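Local coordinates for Lin1840 protein (Listeria innocua serovar 6a, PDB 4ZOC) that probably hydrolyses terminal, non-reducing beta-D-glucosyl residues with release of beta-D-glucose, as a family 3 glycoside hydrolase concerned with beta-1,2-glucan breakdown in the cytosol, at residues M138-R143 against A194-A199; L378-R383 against K602-F607; R383-A388 against P499-L504; E156-N161 against Y564-R569. The protein carries 2 engineered substitutions. One frame throughout, in Å; residues are numbered along the deposited sequence.

Contacts 1, 3 and 4 are buried, whereas contact 2 lies at the surface. Contact 1 joins two loops of the N-terminal TIM-barrel domain, and contact 4 packs the start of helix 158-173 of that domain against the 564-569 loop of the C-terminal range; their centres are about 13 Å apart and they touch, V142 O 3.2 Å from E156 CB. Contacts 2 and 3 both reach the mixed C-terminal sheet, share R383 and meet where N380 OD1 takes a probable hydrogen bond from L385 N. Chemistry varies with place: water-bridged backbone in contact 1, aliphatic lysine packing in contact 2, mainly apolar branches, with one methyl on a carbonyl oxygen, in contact 3, and direct carboxylate bonds in contact 4.

Contact 1 (M138-R143 against A194-A199); sequences MLDLVR and AAYGAA
V142 and G197 bring the two backbones closest, their CA atoms 5.0 Å apart, where the loop after strand 133-134 passes the short 3-10 turn at 196-197. No direct hydrogen bond joins the segments. Two waters do so instead: one donates to L141 O and weakly accepts from G197 N, the other accepts from R143 N at 2.9 Å and donates to G197 O at 2.7 Å. G197 CA also makes a CH...O contact with L141 O at 3.5 Å. D140 brings OD2 to the ring edge of Y196, 3.5 Å from CD2, with carboxylate and ring planes 79° apart. Y196 CG lies opposite its backbone N (chi1 179°), which carries the ring beside the carboxylate. V142 CG1 comes 4.2 Å from G197 CA. The polar ends look beyond the segments: D140 bonds Y223 and H192, Y196 OH bonds R149. Thus the two loops, after adjacent barrel strands, meet through two waters, a CA-H...O contact and a few van der Waals contacts, while neighbouring side chains satisfy the buried carboxylate.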
loop_
_atom_site.group_PDB
_atom_site.type_symbol
_atom_site.label_atom_id
_atom_site.label_comp_id
_atom_site.label_asym_id
_atom_site.label_seq_id
_atom_site.Cartn_x
_atom_site.Cartn_y
_atom_site.Cartn_z
ATOM N N MET A 138 -11.363 19.745 -0.074
ATOM C CA MET A 138 -10.403 18.697 0.224
ATOM C C MET A 138 -10.081 17.960 -1.085
ATOM O O MET A 138 -10.976 17.349 -1.739
ATOM C CB MET A 138 -11.018 17.783 1.284
ATOM C CG MET A 138 -10.106 16.721 1.808
ATOM S SD MET A 138 -10.081 15.242 0.751
ATOM C CE MET A 138 -9.504 14.074 2.001
ATOM N N LEU A 139 -8.817 17.972 -1.442
ATOM C CA LEU A 139 -8.346 17.527 -2.776
ATOM C C LEU A 139 -7.350 16.384 -2.725
ATOM O O LEU A 139 -6.566 16.170 -3.650
ATOM C CB LEU A 139 -7.797 18.710 -3.554
ATOM C CG LEU A 139 -8.858 19.792 -3.827
ATOM C CD1 LEU A 139 -8.203 21.007 -4.475
ATOM C CD2 LEU A 139 -9.951 19.261 -4.769
ATOM N N ASP A 140 -7.405 15.602 -1.639
ATOM C CA ASP A 140 -6.484 14.472 -1.473
ATOM C C ASP A 140 -7.023 13.334 -2.333
ATOM O O ASP A 140 -8.196 12.853 -2.174
ATOM C CB ASP A 140 -6.421 14.053 0.015
ATOM C CG ASP A 140 -6.088 15.231 0.927
ATOM O OD1 ASP A 140 -5.358 16.161 0.516
ATOM O OD2 ASP A 140 -6.590 15.267 2.048
ATOM N N LEU A 141 -6.178 12.861 -3.250
ATOM C CA LEU A 141 -6.481 11.685 -4.057
ATOM C C LEU A 141 -6.571 10.474 -3.134
ATOM O O LEU A 141 -5.744 10.336 -2.206
ATOM C CB LEU A 141 -5.340 11.467 -5.068
ATOM C CG LEU A 141 -5.507 10.341 -6.090
ATOM C CD1 LEU A 141 -6.512 10.818 -7.091
ATOM C CD2 LEU A 141 -4.184 10.047 -6.730
ATOM N N VAL A 142 -7.627 9.684 -3.341
ATOM C CA VAL A 142 -7.876 8.511 -2.541
ATOM C C VAL A 142 -7.966 7.241 -3.399
ATOM O O VAL A 142 -8.690 7.188 -4.432
ATOM C CB VAL A 142 -9.109 8.682 -1.637
ATOM C CG1 VAL A 142 -8.842 9.727 -0.587
ATOM C CG2 VAL A 142 -10.411 9.015 -2.415
ATOM N N ARG A 143 -7.265 6.211 -2.927
ATOM C CA ARG A 143 -7.322 4.867 -3.512
ATOM C C ARG A 143 -7.631 3.785 -2.440
ATOM O O ARG A 143 -7.583 2.602 -2.779
ATOM C CB ARG A 143 -6.022 4.548 -4.167
ATOM C CG ARG A 143 -5.712 5.377 -5.375
ATOM C CD ARG A 143 -4.272 5.109 -5.803
ATOM N NE ARG A 143 -3.995 5.781 -7.074
ATOM C CZ ARG A 143 -2.816 5.780 -7.688
ATOM N NH1 ARG A 143 -1.807 5.137 -7.162
ATOM N NH2 ARG A 143 -2.652 6.427 -8.839
ATOM N N ALA A 194 0.410 17.744 1.491
ATOM C CA ALA A 194 -0.041 17.033 0.314
ATOM C C ALA A 194 -0.044 15.566 0.550
ATOM O O ALA A 194 0.711 15.103 1.379
ATOM C CB ALA A 194 0.904 17.236 -0.889
ATOM N N ALA A 195 -0.917 14.877 -0.203
ATOM C CA ALA A 195 -0.872 13.440 -0.437
ATOM C C ALA A 195 -1.361 12.630 0.782
ATOM O O ALA A 195 -1.081 11.457 0.925
ATOM C CB ALA A 195 0.492 12.989 -0.855
ATOM N N TYR A 196 -2.168 13.285 1.619
ATOM C CA TYR A 196 -2.625 12.711 2.860
ATOM C C TYR A 196 -3.443 11.397 2.653
ATOM O O TYR A 196 -3.500 10.542 3.518
ATOM C CB TYR A 196 -3.467 13.829 3.547
ATOM C CG TYR A 196 -4.133 13.622 4.855
ATOM C CD1 TYR A 196 -3.617 12.821 5.856
ATOM C CD2 TYR A 196 -5.303 14.282 5.111
ATOM C CE1 TYR A 196 -4.276 12.636 7.091
ATOM C CE2 TYR A 196 -5.887 14.181 6.364
ATOM C CZ TYR A 196 -5.431 13.326 7.324
ATOM O OH TYR A 196 -6.073 13.190 8.530
ATOM N N GLY A 197 -4.191 11.351 1.556
ATOM C CA GLY A 197 -5.100 10.194 1.225
ATOM C C GLY A 197 -4.363 8.865 0.978
ATOM O O GLY A 197 -5.009 7.808 0.906
ATOM N N ALA A 198 -3.030 8.920 0.895
ATOM C CA ALA A 198 -2.213 7.724 0.681
ATOM C C ALA A 198 -1.777 7.093 2.010
ATOM O O ALA A 198 -0.978 6.181 2.032
ATOM C CB ALA A 198 -1.012 8.058 -0.221
ATOM N N ALA A 199 -2.398 7.512 3.129
ATOM C CA ALA A 199 -2.115 6.946 4.443
ATOM C C ALA A 199 -2.000 5.424 4.362
ATOM O O ALA A 199 -2.971 4.710 3.927
ATOM C CB ALA A 199 -3.241 7.294 5.405
HETATM O O HOH W 1 -3.876 12.005 -1.239
HETATM O O HOH W 2 -4.950 6.145 -1.167
#

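Contact 2 (L378-R383 against K602-F607); sequences LENKSR and KSYSEF
N380 presents its amide to the edge of the Y604 ring: ND2 lies near the ring plane, 3.9 Å from Y604 CE1, and the amide and ring planes are 62° apart. With the approach at the rim, this is a van der Waals contact beside the ring and not an amide stacked on its face. The N380 CG atom stands trans to the backbone N (chi1 -171°), directing the amide across to the 602-607 loop. A water accepts from N380 ND2 at 3.0 Å and donates to S603 O at 2.8 Å, bridging the segments, while N380 OD1 accepts from L385 N. K602 supplies the larger surface. Its chain runs out to CD, 3.6 Å from L378 O; a bend at chi3 (69°) swings CE to 4.1 Å from N380 CB, and a further bend at chi4 turns NZ away from the strand. S603 OG accepts from S605 N at 2.9 Å, an ST turn. Strand 376-380 is an outermost strand of its sheet, with a classic beta bulge where L378 and E379 face L522; on the loop side, Y604 OH bonds L539 O. Between the segments the loop meets the sheet edge through lysine methylenes and one water, beside a backbone bond of K602 to L377, without a salt bridge: K602 NZ remains 6.3 Å from E379 OE1, and E379 OE2 is hydrogen-bonded to Y596 OH.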
loop_
_atom_site.group_PDB
_atom_site.type_symbol
_atom_site.label_atom_id
_atom_site.label_comp_id
_atom_site.label_asym_id
_atom_site.label_seq_id
_atom_site.Cartn_x
_atom_site.Cartn_y
_atom_site.Cartn_z
ATOM N N LEU A 378 -26.712 0.995 -8.804
ATOM C CA LEU A 378 -25.666 -0.058 -9.032
ATOM C C LEU A 378 -26.228 -1.363 -9.597
ATOM O O LEU A 378 -25.541 -2.097 -10.381
ATOM C CB LEU A 378 -24.960 -0.336 -7.713
ATOM C CG LEU A 378 -24.090 0.791 -7.147
ATOM C CD1 LEU A 378 -23.546 0.368 -5.824
ATOM C CD2 LEU A 378 -23.022 1.126 -8.165
ATOM N N GLU A 379 -27.460 -1.671 -9.228
ATOM C CA GLU A 379 -28.226 -2.867 -9.751
ATOM C C GLU A 379 -29.692 -2.498 -9.925
ATOM O O GLU A 379 -30.246 -1.726 -9.126
ATOM C CB GLU A 379 -28.176 -4.124 -8.832
ATOM C CG GLU A 379 -26.774 -4.665 -8.538
ATOM C CD GLU A 379 -26.057 -5.276 -9.732
ATOM O OE1 GLU A 379 -26.726 -5.583 -10.774
ATOM O OE2 GLU A 379 -24.818 -5.448 -9.567
ATOM N N ASN A 380 -30.316 -3.073 -10.940
ATOM C CA ASN A 380 -31.786 -2.955 -11.120
ATOM C C ASN A 380 -32.170 -4.056 -12.049
ATOM O O ASN A 380 -32.268 -3.878 -13.271
ATOM C CB ASN A 380 -32.138 -1.621 -11.710
ATOM C CG ASN A 380 -33.642 -1.352 -11.728
ATOM O OD1 ASN A 380 -34.401 -1.963 -11.001
ATOM N ND2 ASN A 380 -34.046 -0.439 -12.571
ATOM N N LYS A 381 -32.314 -5.199 -11.433
ATOM C CA LYS A 381 -32.670 -6.477 -12.114
ATOM C C LYS A 381 -34.173 -6.483 -12.415
ATOM O O LYS A 381 -35.000 -6.165 -11.569
ATOM C CB LYS A 381 -32.226 -7.621 -11.229
ATOM C CG LYS A 381 -30.695 -7.578 -10.989
ATOM C CD LYS A 381 -30.184 -8.778 -10.181
ATOM C CE LYS A 381 -29.323 -8.357 -8.983
ATOM N NZ LYS A 381 -29.182 -9.514 -8.041
ATOM N N SER A 382 -34.535 -6.786 -13.639
ATOM C CA SER A 382 -35.965 -6.949 -13.963
ATOM C C SER A 382 -36.821 -5.684 -13.879
ATOM O O SER A 382 -38.031 -5.767 -13.785
ATOM C CB SER A 382 -36.584 -8.034 -13.054
ATOM O OG SER A 382 -35.971 -9.268 -13.340
ATOM N N ARG A 383 -36.194 -4.518 -13.980
ATOM C CA ARG A 383 -36.900 -3.248 -13.982
ATOM C C ARG A 383 -37.769 -3.107 -12.755
ATOM O O ARG A 383 -38.882 -2.557 -12.830
ATOM C CB ARG A 383 -37.690 -3.064 -15.304
ATOM C CG ARG A 383 -36.790 -2.836 -16.523
ATOM C CD ARG A 383 -37.563 -2.362 -17.744
ATOM N NE ARG A 383 -36.658 -1.715 -18.710
ATOM C CZ ARG A 383 -35.796 -2.362 -19.495
ATOM N NH1 ARG A 383 -35.699 -3.692 -19.466
ATOM N NH2 ARG A 383 -35.029 -1.678 -20.317
ATOM N N LYS A 602 -26.027 2.969 -13.376
ATOM C CA LYS A 602 -27.154 2.627 -14.265
ATOM C C LYS A 602 -28.120 3.811 -14.395
ATOM O O LYS A 602 -27.932 4.918 -13.811
ATOM C CB LYS A 602 -27.821 1.368 -13.760
ATOM C CG LYS A 602 -26.890 0.161 -13.788
ATOM C CD LYS A 602 -27.598 -1.039 -13.185
ATOM C CE LYS A 602 -28.741 -1.560 -14.033
ATOM N NZ LYS A 602 -28.509 -1.728 -15.480
ATOM N N SER A 603 -29.156 3.600 -15.172
ATOM C CA SER A 603 -30.164 4.657 -15.428
ATOM C C SER A 603 -31.479 3.890 -15.717
ATOM O O SER A 603 -31.430 2.724 -16.121
ATOM C CB SER A 603 -29.766 5.470 -16.688
ATOM O OG SER A 603 -30.771 6.418 -17.148
ATOM N N TYR A 604 -32.613 4.608 -15.599
ATOM C CA TYR A 604 -33.895 4.174 -16.109
ATOM C C TYR A 604 -34.002 4.305 -17.656
ATOM O O TYR A 604 -34.911 3.731 -18.245
ATOM C CB TYR A 604 -35.060 4.872 -15.405
ATOM C CG TYR A 604 -35.040 4.728 -13.913
ATOM C CD1 TYR A 604 -34.483 3.566 -13.311
ATOM C CD2 TYR A 604 -35.603 5.674 -13.103
ATOM C CE1 TYR A 604 -34.517 3.383 -11.940
ATOM C CE2 TYR A 604 -35.612 5.538 -11.731
ATOM C CZ TYR A 604 -35.045 4.411 -11.134
ATOM O OH TYR A 604 -35.047 4.325 -9.728
ATOM N N SER A 605 -33.102 5.040 -18.270
ATOM C CA SER A 605 -33.109 5.294 -19.668
ATOM C C SER A 605 -32.039 4.391 -20.356
ATOM O O SER A 605 -31.268 3.644 -19.713
ATOM C CB SER A 605 -32.741 6.753 -19.914
ATOM O OG SER A 605 -33.518 7.678 -19.240
ATOM N N GLU A 606 -31.983 4.492 -21.658
ATOM C CA GLU A 606 -30.968 3.797 -22.477
ATOM C C GLU A 606 -30.426 4.805 -23.489
ATOM O O GLU A 606 -31.165 5.613 -24.040
ATOM C CB GLU A 606 -31.669 2.725 -23.266
ATOM C CG GLU A 606 -31.669 1.294 -22.884
ATOM C CD GLU A 606 -31.896 0.462 -24.175
ATOM O OE1 GLU A 606 -32.981 0.563 -24.747
ATOM O OE2 GLU A 606 -30.990 -0.250 -24.704
ATOM N N PHE A 607 -29.134 4.770 -23.745
ATOM C CA PHE A 607 -28.513 5.780 -24.599
ATOM C C PHE A 607 -27.681 5.136 -25.651
ATOM O O PHE A 607 -27.263 4.039 -25.517
ATOM C CB PHE A 607 -27.594 6.678 -23.785
ATOM C CG PHE A 607 -28.294 7.366 -22.629
ATOM C CD1 PHE A 607 -28.960 8.596 -22.807
ATOM C CD2 PHE A 607 -28.268 6.803 -21.378
ATOM C CE1 PHE A 607 -29.628 9.206 -21.783
ATOM C CE2 PHE A 607 -28.974 7.396 -20.329
ATOM C CZ PHE A 607 -29.595 8.616 -20.529
HETATM O O HOH W 3 -32.011 0.461 -14.600
#

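Contact 3 (R383-A388 against P499-L504); sequences RLLPLA and PVVITL
The forked tip of L384 fits against the start of strand 500-505, with both methyls over P499 CB and CD2 reaching on to V500 O. CD1 lies 3.7 Å from P499 CB, and the two side chains meet at about a right angle. CD2 reaches the step between P499 and V501, lying 3.7 Å from V500 O and 4.4 Å from V501 CB. A trans first torsion (chi1 179°) extends the L384 side chain toward this step. L385 follows as a second, deeper bump: its CD1 methyl meets V501 CG2 at 4.0 Å, again crosswise. V501 is met by both leucines, closely at CG2 by L385 and more distantly at CB by L384. A521 of the neighbouring strand and L540 of helix 532-541 also touch L385 and V501. V500, whose CB points away, contributes chiefly its carbonyl oxygen. The contact is apolar packing between a loop and a strand, covering a parallel strand of the mixed sheet in the alpha/beta C-terminal domain of family 3 glycoside hydrolases.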
loop_
_atom_site.group_PDB
_atom_site.type_symbol
_atom_site.label_atom_id
_atom_site.label_comp_id
_atom_site.label_asym_id
_atom_site.label_seq_id
_atom_site.Cartn_x
_atom_site.Cartn_y
_atom_site.Cartn_z
ATOM N N ARG A 383 -36.194 -4.518 -13.980
ATOM C CA ARG A 383 -36.900 -3.248 -13.982
ATOM C C ARG A 383 -37.769 -3.107 -12.755
ATOM O O ARG A 383 -38.882 -2.557 -12.830
ATOM C CB ARG A 383 -37.690 -3.064 -15.304
ATOM C CG ARG A 383 -36.790 -2.836 -16.523
ATOM C CD ARG A 383 -37.563 -2.362 -17.744
ATOM N NE ARG A 383 -36.658 -1.715 -18.710
ATOM C CZ ARG A 383 -35.796 -2.362 -19.495
ATOM N NH1 ARG A 383 -35.699 -3.692 -19.466
ATOM N NH2 ARG A 383 -35.029 -1.678 -20.317
ATOM N N LEU A 384 -37.278 -3.630 -11.621
ATOM C CA LEU A 384 -37.930 -3.359 -10.322
ATOM C C LEU A 384 -38.156 -1.828 -10.078
ATOM O O LEU A 384 -39.267 -1.349 -9.793
ATOM C CB LEU A 384 -37.129 -3.927 -9.134
ATOM C CG LEU A 384 -37.741 -3.661 -7.726
ATOM C CD1 LEU A 384 -39.166 -4.138 -7.622
ATOM C CD2 LEU A 384 -36.976 -4.332 -6.607
ATOM N N LEU A 385 -37.099 -1.069 -10.213
ATOM C CA LEU A 385 -37.189 0.389 -10.234
ATOM C C LEU A 385 -37.422 0.972 -11.600
ATOM O O LEU A 385 -36.850 0.483 -12.594
ATOM C CB LEU A 385 -35.863 1.023 -9.686
ATOM C CG LEU A 385 -35.510 0.497 -8.292
ATOM C CD1 LEU A 385 -34.216 1.183 -7.868
ATOM C CD2 LEU A 385 -36.622 0.766 -7.324
ATOM N N PRO A 386 -38.168 2.078 -11.665
ATOM C CA PRO A 386 -38.819 2.780 -10.590
ATOM C C PRO A 386 -40.097 2.080 -10.113
ATOM O O PRO A 386 -40.794 1.363 -10.886
ATOM C CB PRO A 386 -39.165 4.116 -11.193
ATOM C CG PRO A 386 -39.279 3.868 -12.628
ATOM C CD PRO A 386 -38.282 2.798 -12.932
ATOM N N LEU A 387 -40.399 2.327 -8.844
ATOM C CA LEU A 387 -41.600 1.804 -8.182
ATOM C C LEU A 387 -42.790 2.688 -8.567
ATOM O O LEU A 387 -42.618 3.872 -8.711
ATOM C CB LEU A 387 -41.375 1.788 -6.680
ATOM C CG LEU A 387 -40.215 1.044 -6.067
ATOM C CD1 LEU A 387 -40.320 1.159 -4.544
ATOM C CD2 LEU A 387 -40.214 -0.393 -6.463
ATOM N N ALA A 388 -43.970 2.123 -8.753
ATOM C CA ALA A 388 -45.243 2.898 -8.854
ATOM C C ALA A 388 -45.576 3.561 -7.541
ATOM O O ALA A 388 -45.275 3.012 -6.482
ATOM C CB ALA A 388 -46.391 1.961 -9.239
ATOM N N PRO A 499 -39.714 -8.790 -3.953
ATOM C CA PRO A 499 -38.542 -8.060 -4.543
ATOM C C PRO A 499 -37.991 -7.053 -3.567
ATOM O O PRO A 499 -38.753 -6.440 -2.781
ATOM C CB PRO A 499 -39.106 -7.340 -5.759
ATOM C CG PRO A 499 -40.496 -7.959 -6.004
ATOM C CD PRO A 499 -40.953 -8.655 -4.762
ATOM N N VAL A 500 -36.674 -6.937 -3.569
ATOM C CA VAL A 500 -35.966 -6.089 -2.600
ATOM C C VAL A 500 -35.139 -5.031 -3.331
ATOM O O VAL A 500 -34.352 -5.368 -4.237
ATOM C CB VAL A 500 -35.041 -6.941 -1.787
ATOM C CG1 VAL A 500 -34.213 -6.090 -0.810
ATOM C CG2 VAL A 500 -35.747 -8.074 -1.091
ATOM N N VAL A 501 -35.318 -3.753 -2.971
ATOM C CA VAL A 501 -34.369 -2.701 -3.317
ATOM C C VAL A 501 -33.590 -2.357 -2.037
ATOM O O VAL A 501 -34.166 -2.081 -0.967
ATOM C CB VAL A 501 -34.976 -1.472 -4.004
ATOM C CG1 VAL A 501 -36.168 -0.923 -3.309
ATOM C CG2 VAL A 501 -33.930 -0.380 -4.172
ATOM N N ILE A 502 -32.269 -2.388 -2.119
ATOM C CA ILE A 502 -31.420 -1.957 -1.012
ATOM C C ILE A 502 -31.040 -0.486 -1.260
ATOM O O ILE A 502 -30.518 -0.111 -2.364
ATOM C CB ILE A 502 -30.154 -2.833 -0.841
ATOM C CG1 ILE A 502 -30.519 -4.174 -0.217
ATOM C CG2 ILE A 502 -29.141 -2.182 0.147
ATOM C CD1 ILE A 502 -29.434 -5.276 -0.200
ATOM N N THR A 503 -31.308 0.365 -0.279
ATOM C CA THR A 503 -30.919 1.766 -0.390
ATOM C C THR A 503 -29.808 1.878 0.625
ATOM O O THR A 503 -30.030 1.732 1.769
ATOM C CB THR A 503 -32.093 2.740 -0.028
ATOM O OG1 THR A 503 -32.657 2.318 1.185
ATOM C CG2 THR A 503 -33.206 2.688 -1.016
ATOM N N LEU A 504 -28.573 2.085 0.150
ATOM C CA LEU A 504 -27.394 2.098 0.954
ATOM C C LEU A 504 -26.903 3.499 1.265
ATOM O O LEU A 504 -26.751 4.330 0.388
ATOM C CB LEU A 504 -26.282 1.265 0.269
ATOM C CG LEU A 504 -24.954 1.078 1.033
ATOM C CD1 LEU A 504 -25.119 0.189 2.234
ATOM C CD2 LEU A 504 -23.943 0.431 0.066
#

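Contact 4 (E156-N161 against Y564-R569); sequences EDPFLN and YYNHLR
Y565 binds two consecutive acidic residues leading into helix 158-173, the second, D157, its N-cap; this helix belongs to the TIM-barrel domain, and the partner loop to the C-terminal domain region. The tight part lies along the Y565 ring edge. Y565 N donates to E156 OE2 at 2.9 Å, from 37° out of the carboxylate plane, and that oxygen also sits in the ring plane, 3.4 Å from Y565 CD1. Carboxylate and ring are nearly coplanar, 6° apart. E156 CD packs on Y564 CB at 3.7 Å, and E156 OE1 bonds S553 N, which holds the group from its other oxygen. F598 stacks on the Y565 ring, and CB of the next residue, N566, lies over one face toward the rim. The looser side, around N566, is bridged by two waters. One water donates to both E156 O and N566 OD1; another accepts from N566 ND2 at 2.9 Å but gives only a weak bond to D157 OD1. P158 CD stays 4.0 Å from N566 ND2. Y564 OH bonds E200 of the second subunit, so the loop also takes part in the dimer. D157 CG stands trans to its backbone N, which takes the carboxylate to the Y565 hydroxyl, itself also hydrogen-bonded to L660 N. OD2 accepts from L160 N at 2.7 Å, while OD1 is met by Y565 OH at 2.5 Å, from above the carboxylate plane (52° out).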
loop_
_atom_site.group_PDB
_atom_site.type_symbol
_atom_site.label_atom_id
_atom_site.label_comp_id
_atom_site.label_asym_id
_atom_site.label_seq_id
_atom_site.Cartn_x
_atom_site.Cartn_y
_atom_site.Cartn_z
ATOM N N GLU A 156 -10.886 8.638 -6.810
ATOM C CA GLU A 156 -9.615 8.113 -7.240
ATOM C C GLU A 156 -9.005 8.733 -8.551
ATOM O O GLU A 156 -7.877 8.368 -8.988
ATOM C CB GLU A 156 -9.729 6.584 -7.391
ATOM C CG GLU A 156 -10.406 6.153 -8.676
ATOM C CD GLU A 156 -10.707 4.682 -8.702
ATOM O OE1 GLU A 156 -10.992 4.122 -7.592
ATOM O OE2 GLU A 156 -10.673 4.074 -9.832
ATOM N N ASP A 157 -9.692 9.693 -9.146
ATOM C CA ASP A 157 -9.193 10.320 -10.383
ATOM C C ASP A 157 -8.706 11.736 -10.213
ATOM O O ASP A 157 -9.446 12.605 -9.783
ATOM C CB ASP A 157 -10.295 10.351 -11.444
ATOM C CG ASP A 157 -9.744 10.811 -12.765
ATOM O OD1 ASP A 157 -8.754 10.176 -13.208
ATOM O OD2 ASP A 157 -10.223 11.841 -13.263
ATOM N N PRO A 158 -7.451 12.001 -10.585
ATOM C CA PRO A 158 -6.910 13.349 -10.397
ATOM C C PRO A 158 -7.618 14.350 -11.277
ATOM O O PRO A 158 -7.752 15.522 -10.843
ATOM C CB PRO A 158 -5.446 13.227 -10.764
ATOM C CG PRO A 158 -5.165 11.783 -10.734
ATOM C CD PRO A 158 -6.416 11.025 -10.910
ATOM N N PHE A 159 -8.036 13.943 -12.499
ATOM C CA PHE A 159 -8.732 14.942 -13.404
ATOM C C PHE A 159 -10.102 15.361 -12.875
ATOM O O PHE A 159 -10.389 16.585 -12.710
ATOM C CB PHE A 159 -8.877 14.445 -14.849
ATOM C CG PHE A 159 -9.510 15.421 -15.771
ATOM C CD1 PHE A 159 -8.839 16.519 -16.157
ATOM C CD2 PHE A 159 -10.796 15.241 -16.210
ATOM C CE1 PHE A 159 -9.434 17.449 -17.018
ATOM C CE2 PHE A 159 -11.403 16.145 -17.030
ATOM C CZ PHE A 159 -10.702 17.247 -17.424
ATOM N N LEU A 160 -10.947 14.381 -12.618
ATOM C CA LEU A 160 -12.154 14.669 -11.930
ATOM C C LEU A 160 -11.922 15.506 -10.695
ATOM O O LEU A 160 -12.650 16.523 -10.435
ATOM C CB LEU A 160 -12.886 13.377 -11.527
ATOM C CG LEU A 160 -14.274 13.534 -10.967
ATOM C CD1 LEU A 160 -15.230 14.320 -11.892
ATOM C CD2 LEU A 160 -14.936 12.214 -10.651
ATOM N N ASN A 161 -10.956 15.134 -9.851
ATOM C CA ASN A 161 -10.815 15.855 -8.595
ATOM C C ASN A 161 -10.410 17.294 -8.854
ATOM O O ASN A 161 -10.822 18.209 -8.144
ATOM C CB ASN A 161 -9.763 15.206 -7.641
ATOM C CG ASN A 161 -10.220 13.841 -7.156
ATOM O OD1 ASN A 161 -11.412 13.504 -7.350
ATOM N ND2 ASN A 161 -9.392 13.138 -6.446
ATOM N N TYR A 564 -7.958 0.449 -8.610
ATOM C CA TYR A 564 -8.349 1.701 -9.207
ATOM C C TYR A 564 -8.246 1.593 -10.723
ATOM O O TYR A 564 -7.478 0.722 -11.221
ATOM C CB TYR A 564 -7.502 2.856 -8.583
ATOM C CG TYR A 564 -6.023 2.628 -8.584
ATOM C CD1 TYR A 564 -5.260 2.997 -9.674
ATOM C CD2 TYR A 564 -5.378 1.979 -7.554
ATOM C CE1 TYR A 564 -3.884 2.812 -9.704
ATOM C CE2 TYR A 564 -4.001 1.760 -7.584
ATOM C CZ TYR A 564 -3.250 2.191 -8.630
ATOM O OH TYR A 564 -1.940 1.929 -8.668
ATOM N N TYR A 565 -8.983 2.436 -11.480
ATOM C CA TYR A 565 -9.106 2.234 -12.903
ATOM C C TYR A 565 -7.837 2.631 -13.675
ATOM O O TYR A 565 -7.529 2.022 -14.693
ATOM C CB TYR A 565 -10.334 2.939 -13.511
ATOM C CG TYR A 565 -9.997 4.389 -13.846
ATOM C CD1 TYR A 565 -10.013 5.374 -12.872
ATOM C CD2 TYR A 565 -9.590 4.736 -15.122
ATOM C CE1 TYR A 565 -9.600 6.638 -13.152
ATOM C CE2 TYR A 565 -9.198 5.998 -15.436
ATOM C CZ TYR A 565 -9.217 6.949 -14.444
ATOM O OH TYR A 565 -8.767 8.184 -14.781
ATOM N N ASN A 566 -7.129 3.662 -13.190
ATOM C CA ASN A 566 -5.943 4.167 -13.817
ATOM C C ASN A 566 -4.659 3.518 -13.400
ATOM O O ASN A 566 -3.676 4.135 -12.940
ATOM C CB ASN A 566 -5.935 5.682 -13.711
ATOM C CG ASN A 566 -5.958 6.177 -12.308
ATOM O OD1 ASN A 566 -6.497 5.578 -11.364
ATOM N ND2 ASN A 566 -5.373 7.342 -12.162
ATOM N N HIS A 567 -4.672 2.209 -13.561
ATOM C CA HIS A 567 -3.599 1.356 -13.145
ATOM C C HIS A 567 -2.613 1.033 -14.285
ATOM O O HIS A 567 -2.945 1.182 -15.436
ATOM C CB HIS A 567 -4.151 0.055 -12.527
ATOM C CG HIS A 567 -4.894 -0.777 -13.494
ATOM N ND1 HIS A 567 -4.267 -1.634 -14.383
ATOM C CD2 HIS A 567 -6.217 -0.866 -13.762
ATOM C CE1 HIS A 567 -5.177 -2.223 -15.142
ATOM N NE2 HIS A 567 -6.356 -1.769 -14.794
ATOM N N LEU A 568 -1.390 0.664 -13.896
ATOM C CA LEU A 568 -0.391 0.198 -14.827
ATOM C C LEU A 568 -0.646 -1.210 -15.325
ATOM O O LEU A 568 -1.316 -2.037 -14.721
ATOM C CB LEU A 568 1.019 0.306 -14.242
ATOM C CG LEU A 568 1.425 1.684 -13.632
ATOM C CD1 LEU A 568 2.904 1.637 -13.288
ATOM C CD2 LEU A 568 1.144 2.840 -14.559
ATOM N N ARG A 569 -0.086 -1.496 -16.475
ATOM C CA ARG A 569 -0.315 -2.735 -17.150
ATOM C C ARG A 569 0.342 -3.959 -16.541
ATOM O O ARG A 569 -0.210 -5.043 -16.673
ATOM C CB ARG A 569 0.066 -2.587 -18.682
ATOM C CG ARG A 569 -0.562 -3.661 -19.528
ATOM C CD ARG A 569 -0.925 -3.116 -20.911
ATOM N NE ARG A 569 -1.504 -4.177 -21.709
ATOM C CZ ARG A 569 -0.800 -5.051 -22.432
ATOM N NH1 ARG A 569 0.534 -5.019 -22.489
ATOM N NH2 ARG A 569 -1.435 -5.993 -23.084
HETATM O O HOH W 4 -5.916 6.749 -8.895
HETATM O O HOH W 5 -5.513 9.321 -14.212
#